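Local structure of multicopper oxidase (Uncultured bacterium, 4E9X) at residues I15-P19 against A172-L177; P35-E41 against P121-K127; V136-M142 against D187-F193. The protein probably oxidises its substrates at one copper centre and passes the electrons to a copper cluster where dioxygen is reduced to water. All blocks are in the same frame, centred on the assembly; numbering follows the deposited sequence. Where two conformers were deposited one is given.

Contact 1: residues I15-P19 against A172-L177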
loop_
_atom_site.group_PDB
_atom_site.type_symbol
_atom_site.label_atom_id
_atom_site.label_comp_id
_atom_site.label_asym_id
_atom_site.label_seq_id
_atom_site.Cartn_x
_atom_site.Cartn_y
_atom_site.Cartn_z
ATOM N N ILE A 15 -9.178 25.660 -10.960
ATOM C CA ILE A 15 -8.697 25.846 -9.606
ATOM C C ILE A 15 -7.208 26.036 -9.615
ATOM O O ILE A 15 -6.546 25.570 -10.514
ATOM C CB ILE A 15 -9.096 24.651 -8.657
ATOM C CG1 ILE A 15 -8.612 23.327 -9.219
ATOM C CG2 ILE A 15 -10.598 24.675 -8.430
ATOM C CD1 ILE A 15 -8.734 22.186 -8.195
ATOM N N LYS A 16 -6.682 26.696 -8.628
ATOM C CA LYS A 16 -5.228 26.788 -8.496
ATOM C C LYS A 16 -4.776 25.695 -7.549
ATOM O O LYS A 16 -5.112 25.749 -6.382
ATOM C CB LYS A 16 -4.830 28.169 -7.939
ATOM C CG LYS A 16 -3.295 28.303 -7.924
ATOM C CD LYS A 16 -2.879 29.684 -7.554
ATOM C CE LYS A 16 -2.475 30.651 -8.640
ATOM N NZ LYS A 16 -2.936 30.414 -10.019
ATOM N N VAL A 17 -4.068 24.705 -8.061
ATOM C CA VAL A 17 -3.614 23.588 -7.219
ATOM C C VAL A 17 -2.277 23.922 -6.559
ATOM O O VAL A 17 -2.054 23.589 -5.398
ATOM C CB VAL A 17 -3.519 22.320 -8.085
ATOM C CG1 VAL A 17 -2.870 21.118 -7.356
ATOM C CG2 VAL A 17 -4.872 21.876 -8.556
ATOM N N ALA A 18 -1.371 24.565 -7.328
ATOM C CA ALA A 18 -0.030 24.849 -6.851
ATOM C C ALA A 18 0.380 26.203 -7.466
ATOM O O ALA A 18 -0.260 26.589 -8.469
ATOM C CB ALA A 18 0.903 23.740 -7.356
ATOM N N PRO A 19 1.413 26.862 -6.985
ATOM C CA PRO A 19 1.942 28.064 -7.657
ATOM C C PRO A 19 2.218 27.662 -9.108
ATOM O O PRO A 19 2.906 26.643 -9.421
ATOM C CB PRO A 19 3.189 28.328 -6.861
ATOM C CG PRO A 19 2.839 27.852 -5.469
ATOM C CD PRO A 19 2.220 26.510 -5.789
ATOM N N ALA A 172 -7.074 19.505 -2.515
ATOM C CA ALA A 172 -6.806 20.154 -3.817
ATOM C C ALA A 172 -5.807 21.309 -3.756
ATOM O O ALA A 172 -5.743 22.082 -4.716
ATOM C CB ALA A 172 -8.095 20.584 -4.514
ATOM N N LYS A 173 -4.972 21.397 -2.719
ATOM C CA LYS A 173 -3.855 22.343 -2.752
ATOM C C LYS A 173 -2.565 21.607 -2.408
ATOM O O LYS A 173 -2.513 20.666 -1.625
ATOM C CB LYS A 173 -4.120 23.542 -1.819
ATOM C CG LYS A 173 -5.541 24.106 -1.980
ATOM C CD LYS A 173 -5.755 25.557 -1.597
ATOM C CE LYS A 173 -7.247 25.886 -1.462
ATOM N NZ LYS A 173 -7.872 26.046 -2.810
ATOM N N SER A 174 -1.507 22.111 -3.041
ATOM C CA SER A 174 -0.128 21.679 -2.834
ATOM C C SER A 174 0.626 22.730 -2.006
ATOM O O SER A 174 0.532 23.935 -2.319
ATOM C CB SER A 174 0.489 21.506 -4.226
ATOM O OG SER A 174 1.908 21.253 -4.178
ATOM N N PHE A 175 1.343 22.304 -0.972
ATOM C CA PHE A 175 2.144 23.197 -0.170
ATOM C C PHE A 175 3.009 24.073 -1.069
ATOM O O PHE A 175 3.643 23.538 -1.990
ATOM C CB PHE A 175 3.033 22.333 0.749
ATOM C CG PHE A 175 3.882 23.212 1.678
ATOM C CD1 PHE A 175 3.389 23.599 2.918
ATOM C CD2 PHE A 175 5.139 23.638 1.300
ATOM C CE1 PHE A 175 4.145 24.435 3.749
ATOM C CE2 PHE A 175 5.874 24.472 2.118
ATOM C CZ PHE A 175 5.391 24.888 3.345
ATOM N N PRO A 176 3.145 25.388 -0.844
ATOM C CA PRO A 176 2.677 26.138 0.331
ATOM C C PRO A 176 1.259 26.676 0.333
ATOM O O PRO A 176 0.913 27.434 1.238
ATOM C CB PRO A 176 3.621 27.355 0.318
ATOM C CG PRO A 176 3.796 27.614 -1.146
ATOM C CD PRO A 176 3.961 26.205 -1.752
ATOM N N LEU A 177 0.467 26.274 -0.650
ATOM C CA LEU A 177 -0.920 26.768 -0.787
ATOM C C LEU A 177 -1.892 26.020 0.096
ATOM O O LEU A 177 -3.075 26.388 0.165
ATOM C CB LEU A 177 -1.385 26.744 -2.235
ATOM C CG LEU A 177 -0.562 27.624 -3.197
ATOM C CD1 LEU A 177 -1.198 27.601 -4.592
ATOM C CD2 LEU A 177 -0.410 29.036 -2.644
HETATM O O HOH W 1 -7.287 24.178 -5.482
HETATM O O HOH W 2 -6.189 27.406 -4.416
#

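Contact 2: residues P35-E41 against P121-K127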
loop_
_atom_site.group_PDB
_atom_site.type_symbol
_atom_site.label_atom_id
_atom_site.label_comp_id
_atom_site.label_asym_id
_atom_site.label_seq_id
_atom_site.Cartn_x
_atom_site.Cartn_y
_atom_site.Cartn_z
ATOM N N PRO A 35 -18.806 20.034 -1.940
ATOM C CA PRO A 35 -19.471 20.405 -0.674
ATOM C C PRO A 35 -19.491 19.262 0.329
ATOM O O PRO A 35 -19.606 18.072 0.009
ATOM C CB PRO A 35 -20.892 20.768 -1.109
ATOM C CG PRO A 35 -20.697 21.175 -2.537
ATOM C CD PRO A 35 -19.687 20.214 -3.129
ATOM N N LEU A 36 -19.348 19.656 1.598
ATOM C CA LEU A 36 -19.531 18.704 2.665
ATOM C C LEU A 36 -21.018 18.383 2.820
ATOM O O LEU A 36 -21.858 19.293 2.952
ATOM C CB LEU A 36 -19.053 19.329 3.998
ATOM C CG LEU A 36 -19.462 18.595 5.292
ATOM C CD1 LEU A 36 -18.807 17.213 5.415
ATOM C CD2 LEU A 36 -19.040 19.463 6.500
ATOM N N ILE A 37 -21.379 17.107 2.891
ATOM C CA ILE A 37 -22.735 16.671 3.231
ATOM C C ILE A 37 -22.619 15.992 4.585
ATOM O O ILE A 37 -21.843 15.051 4.743
ATOM C CB ILE A 37 -23.335 15.758 2.134
ATOM C CG1 ILE A 37 -23.392 16.444 0.792
ATOM C CG2 ILE A 37 -24.686 15.238 2.623
ATOM C CD1 ILE A 37 -23.795 15.512 -0.372
ATOM N N HIS A 38 -23.344 16.477 5.557
ATOM C CA HIS A 38 -23.234 16.012 6.942
ATOM C C HIS A 38 -24.644 15.700 7.412
ATOM O O HIS A 38 -25.487 16.597 7.507
ATOM C CB HIS A 38 -22.542 17.092 7.791
ATOM C CG HIS A 38 -22.144 16.620 9.138
ATOM N ND1 HIS A 38 -21.642 17.474 10.118
ATOM C CD2 HIS A 38 -22.093 15.377 9.714
ATOM C CE1 HIS A 38 -21.329 16.754 11.196
ATOM N NE2 HIS A 38 -21.595 15.512 11.008
ATOM N N VAL A 39 -24.915 14.436 7.683
ATOM C CA VAL A 39 -26.252 13.982 8.072
ATOM C C VAL A 39 -26.140 13.035 9.246
ATOM O O VAL A 39 -25.015 12.706 9.672
ATOM C CB VAL A 39 -26.971 13.334 6.881
ATOM C CG1 VAL A 39 -27.071 14.293 5.686
ATOM C CG2 VAL A 39 -26.354 12.019 6.393
ATOM N N GLN A 40 -27.297 12.622 9.769
ATOM C CA GLN A 40 -27.350 11.662 10.874
ATOM C C GLN A 40 -27.741 10.277 10.395
ATOM O O GLN A 40 -28.536 10.144 9.436
ATOM C CB GLN A 40 -28.412 12.150 11.881
ATOM C CG GLN A 40 -28.388 11.458 13.218
ATOM C CD GLN A 40 -29.230 12.248 14.221
ATOM O OE1 GLN A 40 -30.169 12.989 13.917
ATOM N NE2 GLN A 40 -28.876 12.089 15.490
ATOM N N GLU A 41 -27.198 9.267 11.084
ATOM C CA GLU A 41 -27.600 7.892 10.803
ATOM C C GLU A 41 -29.117 7.791 10.792
ATOM O O GLU A 41 -29.848 8.291 11.667
ATOM C CB GLU A 41 -27.092 7.011 11.928
ATOM C CG GLU A 41 -27.396 5.542 11.780
ATOM C CD GLU A 41 -26.886 4.695 12.946
ATOM O OE1 GLU A 41 -26.274 5.206 13.905
ATOM O OE2 GLU A 41 -27.061 3.457 12.861
ATOM N N PRO A 121 -16.796 14.930 0.566
ATOM C CA PRO A 121 -17.032 14.109 1.753
ATOM C C PRO A 121 -18.494 13.998 2.167
ATOM O O PRO A 121 -19.229 14.996 2.051
ATOM C CB PRO A 121 -16.204 14.852 2.841
ATOM C CG PRO A 121 -16.373 16.328 2.415
ATOM C CD PRO A 121 -16.467 16.348 0.885
ATOM N N LEU A 122 -18.865 12.815 2.644
ATOM C CA LEU A 122 -20.207 12.508 3.146
ATOM C C LEU A 122 -20.051 11.960 4.564
ATOM O O LEU A 122 -19.590 10.838 4.711
ATOM C CB LEU A 122 -20.936 11.567 2.177
ATOM C CG LEU A 122 -22.238 10.961 2.706
ATOM C CD1 LEU A 122 -23.300 12.006 3.060
ATOM C CD2 LEU A 122 -22.792 9.964 1.659
ATOM N N ILE A 123 -20.436 12.749 5.556
ATOM C CA ILE A 123 -20.205 12.345 6.948
ATOM C C ILE A 123 -21.542 11.962 7.530
ATOM O O ILE A 123 -22.456 12.794 7.580
ATOM C CB ILE A 123 -19.550 13.480 7.752
ATOM C CG1 ILE A 123 -18.228 13.929 7.100
ATOM C CG2 ILE A 123 -19.401 13.053 9.193
ATOM C CD1 ILE A 123 -17.201 12.795 6.880
ATOM N N VAL A 124 -21.654 10.727 7.997
ATOM C CA VAL A 124 -22.875 10.228 8.625
ATOM C C VAL A 124 -22.589 10.067 10.117
ATOM O O VAL A 124 -21.798 9.200 10.497
ATOM C CB VAL A 124 -23.363 8.915 7.967
ATOM C CG1 VAL A 124 -24.628 8.416 8.696
ATOM C CG2 VAL A 124 -23.650 9.117 6.466
ATOM N N ASP A 125 -23.240 10.878 10.943
ATOM C CA ASP A 125 -23.009 10.750 12.387
ATOM C C ASP A 125 -23.671 9.513 12.961
ATOM O O ASP A 125 -24.905 9.382 12.817
ATOM C CB ASP A 125 -23.528 11.951 13.161
ATOM C CG ASP A 125 -22.695 13.209 13.070
ATOM O OD1 ASP A 125 -21.658 13.199 12.370
ATOM O OD2 ASP A 125 -23.090 14.224 13.698
ATOM N N PRO A 126 -22.974 8.647 13.666
ATOM C CA PRO A 126 -23.656 7.536 14.310
ATOM C C PRO A 126 -24.599 8.048 15.410
ATOM O O PRO A 126 -24.293 8.992 16.143
ATOM C CB PRO A 126 -22.552 6.736 14.992
ATOM C CG PRO A 126 -21.259 7.417 14.680
ATOM C CD PRO A 126 -21.498 8.659 13.895
ATOM N N LYS A 127 -25.735 7.326 15.546
ATOM C CA LYS A 127 -26.541 7.620 16.745
ATOM C C LYS A 127 -25.774 7.236 18.001
ATOM O O LYS A 127 -25.991 7.892 19.055
ATOM C CB LYS A 127 -27.824 6.841 16.562
ATOM C CG LYS A 127 -28.754 7.351 15.479
ATOM C CD LYS A 127 -29.872 6.325 15.196
ATOM C CE LYS A 127 -30.911 6.833 14.235
ATOM N NZ LYS A 127 -31.802 5.798 13.614
HETATM O O HOH W 3 -26.268 11.860 16.472
#

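Contact 3: residues V136-M142 against D187-F193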
loop_
_atom_site.group_PDB
_atom_site.type_symbol
_atom_site.label_atom_id
_atom_site.label_comp_id
_atom_site.label_asym_id
_atom_site.label_seq_id
_atom_site.Cartn_x
_atom_site.Cartn_y
_atom_site.Cartn_z
ATOM N N VAL A 136 -13.901 14.752 21.284
ATOM C CA VAL A 136 -13.332 15.488 20.164
ATOM C C VAL A 136 -13.715 16.974 20.212
ATOM O O VAL A 136 -14.888 17.318 20.427
ATOM C CB VAL A 136 -13.814 14.853 18.854
ATOM C CG1 VAL A 136 -13.435 15.709 17.653
ATOM C CG2 VAL A 136 -13.221 13.450 18.737
ATOM N N THR A 137 -12.728 17.834 19.989
ATOM C CA THR A 137 -12.935 19.279 19.977
ATOM C C THR A 137 -12.714 19.854 18.584
ATOM O O THR A 137 -13.093 20.997 18.323
ATOM C CB THR A 137 -12.027 20.010 20.970
ATOM O OG1 THR A 137 -10.691 19.754 20.555
ATOM C CG2 THR A 137 -12.240 19.467 22.395
ATOM N N LYS A 138 -12.173 19.061 17.668
ATOM C CA LYS A 138 -11.940 19.561 16.311
ATOM C C LYS A 138 -11.970 18.370 15.357
ATOM O O LYS A 138 -11.322 17.367 15.666
ATOM C CB LYS A 138 -10.576 20.228 16.235
ATOM C CG LYS A 138 -10.361 20.988 14.910
ATOM C CD LYS A 138 -8.911 21.438 14.810
ATOM C CE LYS A 138 -8.471 22.350 15.970
ATOM N NZ LYS A 138 -9.404 23.513 16.044
ATOM N N ASP A 139 -12.715 18.495 14.279
ATOM C CA ASP A 139 -12.897 17.443 13.268
ATOM C C ASP A 139 -12.311 17.955 11.990
ATOM O O ASP A 139 -12.552 19.125 11.648
ATOM C CB ASP A 139 -14.408 17.122 13.220
ATOM C CG ASP A 139 -14.781 15.841 12.529
ATOM O OD1 ASP A 139 -13.939 15.135 11.955
ATOM O OD2 ASP A 139 -16.004 15.538 12.578
ATOM N N VAL A 140 -11.509 17.142 11.318
ATOM C CA VAL A 140 -10.641 17.543 10.219
ATOM C C VAL A 140 -10.776 16.553 9.071
ATOM O O VAL A 140 -10.588 15.366 9.263
ATOM C CB VAL A 140 -9.179 17.524 10.737
ATOM C CG1 VAL A 140 -8.126 17.796 9.664
ATOM C CG2 VAL A 140 -9.031 18.536 11.905
ATOM N N ILE A 141 -11.049 17.081 7.884
ATOM C CA ILE A 141 -11.127 16.258 6.658
ATOM C C ILE A 141 -9.911 16.503 5.826
ATOM O O ILE A 141 -9.611 17.662 5.498
ATOM C CB ILE A 141 -12.426 16.601 5.903
ATOM C CG1 ILE A 141 -13.634 15.917 6.606
ATOM C CG2 ILE A 141 -12.370 16.221 4.413
ATOM C CD1 ILE A 141 -14.996 16.393 6.145
ATOM N N MET A 142 -9.226 15.435 5.429
ATOM C CA MET A 142 -8.051 15.484 4.547
ATOM C C MET A 142 -8.236 14.543 3.363
ATOM O O MET A 142 -8.120 13.310 3.501
ATOM C CB MET A 142 -6.759 15.081 5.284
ATOM C CG MET A 142 -6.402 16.132 6.367
ATOM S SD MET A 142 -4.729 15.828 6.928
ATOM C CE MET A 142 -4.570 16.916 8.342
ATOM N N ASP A 187 -6.664 20.218 23.001
ATOM C CA ASP A 187 -7.569 19.798 21.927
ATOM C C ASP A 187 -7.483 18.293 21.732
ATOM O O ASP A 187 -6.475 17.653 21.993
ATOM C CB ASP A 187 -7.214 20.510 20.616
ATOM C CG ASP A 187 -7.967 21.804 20.385
ATOM O OD1 ASP A 187 -9.142 21.951 20.825
ATOM O OD2 ASP A 187 -7.398 22.709 19.711
ATOM N N VAL A 188 -8.602 17.742 21.239
ATOM C CA VAL A 188 -8.688 16.322 20.853
ATOM C C VAL A 188 -9.159 16.344 19.419
ATOM O O VAL A 188 -10.286 16.771 19.117
ATOM C CB VAL A 188 -9.694 15.590 21.758
ATOM C CG1 VAL A 188 -9.802 14.105 21.310
ATOM C CG2 VAL A 188 -9.255 15.709 23.194
ATOM N N VAL A 189 -8.260 15.917 18.524
ATOM C CA VAL A 189 -8.460 16.191 17.081
ATOM C C VAL A 189 -8.825 14.869 16.381
ATOM O O VAL A 189 -8.063 13.922 16.451
ATOM C CB VAL A 189 -7.216 16.802 16.465
ATOM C CG1 VAL A 189 -7.486 17.209 15.007
ATOM C CG2 VAL A 189 -6.740 18.035 17.262
ATOM N N LYS A 190 -9.976 14.871 15.699
ATOM C CA LYS A 190 -10.329 13.710 14.858
ATOM C C LYS A 190 -9.890 14.075 13.446
ATOM O O LYS A 190 -10.316 15.135 12.953
ATOM C CB LYS A 190 -11.837 13.461 14.966
ATOM C CG LYS A 190 -12.315 12.378 13.974
ATOM C CD LYS A 190 -13.812 12.103 14.213
ATOM C CE LYS A 190 -14.372 10.976 13.435
ATOM N NZ LYS A 190 -13.966 9.622 13.914
ATOM N N ILE A 191 -9.059 13.240 12.815
ATOM C CA ILE A 191 -8.680 13.464 11.412
ATOM C C ILE A 191 -9.247 12.306 10.585
ATOM O O ILE A 191 -9.051 11.145 10.946
ATOM C CB ILE A 191 -7.175 13.625 11.241
ATOM C CG1 ILE A 191 -6.694 14.817 12.111
ATOM C CG2 ILE A 191 -6.842 13.867 9.782
ATOM C CD1 ILE A 191 -5.388 14.586 12.757
ATOM N N ARG A 192 -9.896 12.682 9.504
ATOM C CA ARG A 192 -10.474 11.718 8.551
ATOM C C ARG A 192 -9.668 11.823 7.269
ATOM O O ARG A 192 -9.753 12.854 6.577
ATOM C CB ARG A 192 -11.938 12.079 8.315
ATOM C CG ARG A 192 -12.774 12.100 9.607
ATOM C CD ARG A 192 -14.159 12.616 9.322
ATOM N NE ARG A 192 -14.961 13.004 10.491
ATOM C CZ ARG A 192 -16.027 12.332 10.876
ATOM N NH1 ARG A 192 -16.431 11.165 10.361
ATOM N NH2 ARG A 192 -16.734 12.841 11.897
ATOM N N PHE A 193 -8.914 10.761 6.958
ATOM C CA PHE A 193 -8.122 10.697 5.732
ATOM C C PHE A 193 -8.925 10.003 4.620
ATOM O O PHE A 193 -9.534 8.965 4.895
ATOM C CB PHE A 193 -6.845 9.855 5.933
ATOM C CG PHE A 193 -5.883 10.356 6.994
ATOM C CD1 PHE A 193 -5.278 11.620 6.884
ATOM C CD2 PHE A 193 -5.523 9.561 8.041
ATOM C CE1 PHE A 193 -4.359 12.050 7.828
ATOM C CE2 PHE A 193 -4.617 10.009 9.016
ATOM C CZ PHE A 193 -3.984 11.241 8.877
HETATM O O HOH W 4 -8.348 24.861 18.332
#

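Contact 1: residues I15-P19 against A172-L177
Where P19 and P176 approach each other through CG and CD, the ring of F175 is turned from the pairing: P176 sets CB 4.0 Å above one face, over the centre, and W286 meets the ring at about 45°. The peptide between F175 and P176 is cis, and L177 N bonds back to S174 O, the mark of a type VI turn. This turn lies in the loop between strands 167-170 and 181-183, in the second multicopper oxidase region; opposite it, strand 3-18 of the first ends in a classic beta bulge at V17 and A18. S174 N ties the two backbones by giving its hydrogen to V17 O at 2.8 Å, and K173 CA-H meets the same oxygen at 3.4 Å. The turn presents L177: with CG anti to the carbonyl carbon (chi1 -61°) and CD1 anti to CA, CD1 lies over the A18-P19 peptide, 3.8 Å from P19 CD. At the other end I15 CD1 meets A172 CB at 4.1 Å, with W147 touching both residues. In one of its two conformers K173 NZ, also bonded to G312 O, gives to a water at 2.7 Å that donates to K16 O at 2.8 Å.

Contact 2: residues P35-E41 against P121-K127
H38 and D125 stand on one face of a parallel strand pair, strands 36-40 and 119-125, that lies inside a five-stranded cupredoxin-type sheet between strands 101-104 and 306-308; the second strand begins just after the copper ligand M118. I37, V39 and E41 do the backbone bonding, I37 and V39 each with both N and O, and E41 with N to D125 O. The strands run 19° apart.

The tight part lies toward the start of both strands. I37 CG2 presses on L122 CD1 at 3.5 Å on the face that also carries V39 and V124, against Y103 and L101. On the other face L36 CD1 touches I123 CG1 at 3.7 Å and also the ring of P121, which L36 crosses at about a right angle.

The far end is looser and nearer to solvent. There E41 stretches out fully extended, and its OE1, met almost head-on along the C-O bond, accepts K127 N at 2.7 Å. The two side chains cross with E41 OE2 and K127 NZ 5.3 Å apart, and a water accepts from Q40 NE2.

Between these regimes sits the imidazole. With CG anti to the backbone N (chi1 -169°), the H38 ring reaches across to the neighbouring strand, two residues past its bridge partner I123, and NE2 donates to D125 OD1 at 2.7 Å. OD1 lies in the ring plane; the ring and carboxylate planes are 76° apart, and NE2 meets OD1 from above the carboxylate. I123 CG2 packs at 3.6 Å from H38 CD2. Y305 bonds D125 OD2 through its hydroxyl and meets the imidazole edge-to-face. Held on both oxygens, the carboxylate probably fixes the rotation of the H38 ring and keeps a hydrogen on NE2.

Contact 3: residues V136-M142 against D187-F193
A central parallel pair in a mixed sheet of the second cupredoxin-like domain joins strands 138-147 and 187-195, and one of its faces carries the salt bridge between D139 and R192. R192 grips the carboxylate side-on: NE donates to OD1 at 2.8 Å and NH2 to OD2 at 2.9 Å, each along the syn lone pair. The two planes are only 26° apart, so both bonds lie close to the guanidinium plane. K190 CE sits 3.3 Å above that plane, over its centre, on the way to the salt bridges of K190 NZ with D238 and E133; R192 NH1 turns instead to T100 OG1. A leucine in place of R192 would probably leave the D139 carboxylate without its charged mate and free to turn.

At the start of the pair T137 ties the ends together. Its OG1, held between the backbone N and the carbonyl carbon (chi1 62°), donates to D187 OD1 at 2.7 Å and accepts V188 N at 3.0 Å. A water carries the link on from D187 OD2 to K138 NZ.

Beyond K138, the opposite face is apolar. V140 and I191 lie side by side, V140 CG2 reaches V189 CG1 at 3.7 Å, and the extended M142 brings SD to the edge of the F193 ring, 3.9 Å from CE1, a Met-aromatic contact. I191 CG2 sits 3.6 Å above one face of that ring, offset toward its rim. F251 of strand 248-253 and L181 and V183 of strand 181-183 close over this apolar side, while strands 167-170 and 236-243 flank the pair within its own sheet.

Overall arrangement
Contacts 2 and 3 are largely buried pairings of parallel strands, one in each of two sheets, whereas contact 1 is partly buried and joins a bulged strand end to a turn with a single direct hydrogen bond. Strand 119-125 of contact 2 is followed by strand 138-147 of contact 3, and the two contacts touch: P121, L36 and I123 pack against I141, and I123 against R192. Contact 1 lies 27 Å from contact 2, centre to centre, on the other side of the chain's centre, but W147 beside it belongs to the strand used in contact 3. Polar pairs, a histidine-carboxylate bond and a salt bridge, mark contacts 2 and 3; contact 1 adds small apolar touches and water bridges.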